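PDB 5NXK: serine-rich secreted cell wall anchored (LPXTG-motif ) protein, which probably acts as a surface adhesin, its beta-solenoid region helping the gut bacterium Lactobacillus reuteri attach to its host. Local coordinates for residues T184-W189 and T219-K224. Sequence-based numbering, arbitrary orientation.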
loop_
_atom_site.group_PDB
_atom_site.type_symbol
_atom_site.label_atom_id
_atom_site.label_comp_id
_atom_site.label_asym_id
_atom_site.label_seq_id
_atom_site.Cartn_x
_atom_site.Cartn_y
_atom_site.Cartn_z
ATOM N N THR A 184 6.854 10.159 -5.231
ATOM C CA THR A 184 7.660 8.943 -5.315
ATOM C C THR A 184 7.636 8.297 -6.701
ATOM O O THR A 184 6.760 8.593 -7.520
ATOM C CB THR A 184 7.205 7.928 -4.243
ATOM O OG1 THR A 184 5.794 7.713 -4.352
ATOM C CG2 THR A 184 7.510 8.475 -2.826
ATOM N N ASP A 185 8.605 7.419 -6.959
ATOM C CA ASP A 185 8.773 6.828 -8.285
ATOM C C ASP A 185 7.751 5.748 -8.584
ATOM O O ASP A 185 7.472 5.447 -9.751
ATOM C CB ASP A 185 10.171 6.230 -8.441
ATOM C CG ASP A 185 11.281 7.257 -8.249
ATOM O OD1 ASP A 185 11.124 8.406 -8.717
ATOM O OD2 ASP A 185 12.321 6.899 -7.654
ATOM N N ILE A 186 7.234 5.118 -7.535
ATOM C CA ILE A 186 6.376 3.947 -7.711
ATOM C C ILE A 186 5.113 4.120 -6.856
ATOM O O ILE A 186 5.214 4.558 -5.720
ATOM C CB ILE A 186 7.129 2.636 -7.328
ATOM C CG1 ILE A 186 8.424 2.508 -8.142
ATOM C CG2 ILE A 186 6.236 1.410 -7.536
ATOM C CD1 ILE A 186 9.300 1.337 -7.708
ATOM N N ASP A 187 3.933 3.815 -7.403
ATOM C CA ASP A 187 2.695 3.929 -6.623
ATOM C C ASP A 187 2.523 2.738 -5.668
ATOM O O ASP A 187 2.203 2.919 -4.495
ATOM C CB ASP A 187 1.463 4.034 -7.529
ATOM C CG ASP A 187 1.465 5.290 -8.416
ATOM O OD1 ASP A 187 2.171 6.277 -8.101
ATOM O OD2 ASP A 187 0.739 5.286 -9.438
ATOM N N MET A 188 2.730 1.524 -6.176
ATOM C CA MET A 188 2.606 0.311 -5.353
ATOM C C MET A 188 3.788 -0.597 -5.622
ATOM O O MET A 188 3.967 -1.052 -6.748
ATOM C CB MET A 188 1.321 -0.453 -5.664
ATOM C CG MET A 188 0.028 0.265 -5.315
ATOM S SD MET A 188 -1.392 -0.725 -5.868
ATOM C CE MET A 188 -2.749 0.236 -5.202
ATOM N N TRP A 189 4.590 -0.870 -4.600
ATOM C CA TRP A 189 5.722 -1.761 -4.757
ATOM C C TRP A 189 5.536 -2.942 -3.820
ATOM O O TRP A 189 5.598 -2.789 -2.603
ATOM C CB TRP A 189 7.047 -1.045 -4.445
ATOM C CG TRP A 189 8.263 -1.807 -4.880
ATOM C CD1 TRP A 189 8.299 -3.068 -5.402
ATOM C CD2 TRP A 189 9.623 -1.341 -4.872
ATOM N NE1 TRP A 189 9.587 -3.418 -5.706
ATOM C CE2 TRP A 189 10.418 -2.377 -5.395
ATOM C CE3 TRP A 189 10.241 -0.151 -4.467
ATOM C CZ2 TRP A 189 11.805 -2.261 -5.525
ATOM C CZ3 TRP A 189 11.615 -0.038 -4.603
ATOM C CH2 TRP A 189 12.382 -1.084 -5.126
ATOM N N THR A 219 4.966 9.510 -11.682
ATOM C CA THR A 219 5.315 8.135 -11.342
ATOM C C THR A 219 6.005 7.406 -12.492
ATOM O O THR A 219 5.611 7.551 -13.644
ATOM C CB THR A 219 4.048 7.395 -10.919
ATOM O OG1 THR A 219 3.550 7.987 -9.711
ATOM C CG2 THR A 219 4.308 5.926 -10.687
ATOM N N GLU A 220 7.045 6.633 -12.185
ATOM C CA GLU A 220 7.682 5.810 -13.215
ATOM C C GLU A 220 6.934 4.494 -13.440
ATOM O O GLU A 220 6.660 4.137 -14.577
ATOM C CB GLU A 220 9.142 5.535 -12.855
ATOM C CG GLU A 220 9.982 6.800 -12.787
ATOM C CD GLU A 220 11.456 6.517 -12.588
ATOM O OE1 GLU A 220 12.217 6.617 -13.572
ATOM O OE2 GLU A 220 11.855 6.185 -11.453
ATOM N N TYR A 221 6.604 3.777 -12.365
ATOM C CA TYR A 221 5.798 2.553 -12.479
ATOM C C TYR A 221 4.605 2.641 -11.539
ATOM O O TYR A 221 4.778 2.959 -10.368
ATOM C CB TYR A 221 6.577 1.289 -12.109
ATOM C CG TYR A 221 8.044 1.272 -12.407
ATOM C CD1 TYR A 221 8.530 1.575 -13.666
ATOM C CD2 TYR A 221 8.955 0.929 -11.413
ATOM C CE1 TYR A 221 9.884 1.547 -13.931
ATOM C CE2 TYR A 221 10.306 0.900 -11.666
ATOM C CZ TYR A 221 10.770 1.212 -12.924
ATOM O OH TYR A 221 12.124 1.179 -13.178
ATOM N N ASN A 222 3.399 2.353 -12.024
ATOM C CA ASN A 222 2.249 2.330 -11.120
ATOM C C ASN A 222 2.351 1.156 -10.134
ATOM O O ASN A 222 2.186 1.318 -8.928
ATOM C CB ASN A 222 0.936 2.234 -11.896
ATOM C CG ASN A 222 0.688 3.448 -12.780
ATOM O OD1 ASN A 222 0.613 3.321 -13.993
ATOM N ND2 ASN A 222 0.564 4.628 -12.169
ATOM N N ILE A 223 2.599 -0.030 -10.671
ATOM C CA ILE A 223 2.661 -1.239 -9.863
ATOM C C ILE A 223 3.933 -2.010 -10.186
ATOM O O ILE A 223 4.195 -2.352 -11.332
ATOM C CB ILE A 223 1.441 -2.153 -10.088
ATOM C CG1 ILE A 223 0.132 -1.414 -9.784
ATOM C CG2 ILE A 223 1.541 -3.416 -9.223
ATOM C CD1 ILE A 223 -1.122 -2.251 -10.123
ATOM N N LYS A 224 4.745 -2.247 -9.169
ATOM C CA LYS A 224 5.927 -3.052 -9.351
ATOM C C LYS A 224 5.787 -4.303 -8.500
ATOM O O LYS A 224 5.619 -4.225 -7.280
ATOM C CB LYS A 224 7.204 -2.276 -8.994
ATOM C CG LYS A 224 8.442 -3.037 -9.417
ATOM C CD LYS A 224 9.759 -2.367 -9.061
ATOM C CE LYS A 224 10.896 -3.180 -9.676
ATOM N NZ LYS A 224 11.865 -2.343 -10.405
#
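Asp187 reaches across to Thr219 and Asn222 where two successive coils of a right-handed parallel beta-solenoid, the pectate lyase-like fold, turn the same corner one above the other. Its buried carboxylate is shared between the two: Thr219 OG1 donates to Asp187 OD1 over 2.7 Å on the syn side, and Asn222 ND2 to Asp187 OD2 over 2.8 Å on the anti side, both donors standing clearly out of the carboxylate plane. The acceptor lies almost exactly in the Asn222 amide plane. Asn181 and Asn215 add a further amide donor to OD1 and OD2 respectively, so threonine and asparagines bring neutral donors to a buried acid, while Asn222 OD1 continues to Asn249.

At the approach to the corner Asp185 O accepts from both Glu220 N and Tyr221 N. Asp187 N then donates to Tyr221 O and Met188 N to Asn222 O, before Lys224 N meets Met188 O in a nearly straight bond of 2.8 Å. The Asp185 and Glu220 side chains lie side by side, carboxylate planes 66° apart, with Asp185 OD1 3.6 Å from Glu220 OE2; a salt bridge from Lys159 to Glu220 OE2 probably eases the repulsion.

On the face bearing Ile186 and Tyr221, Trp189 and Lys224 share a chi1 near 180° (-167° and -170°), which sends both the same way and lays the lysine methylenes along the indole. That long aliphatic chain supplies C-H groups while Trp189 NE1 donates to Asp226 OD2: Lys224 CD lies over the five-membered ring, 3.9 Å from the centroid, as a CH-pi contact.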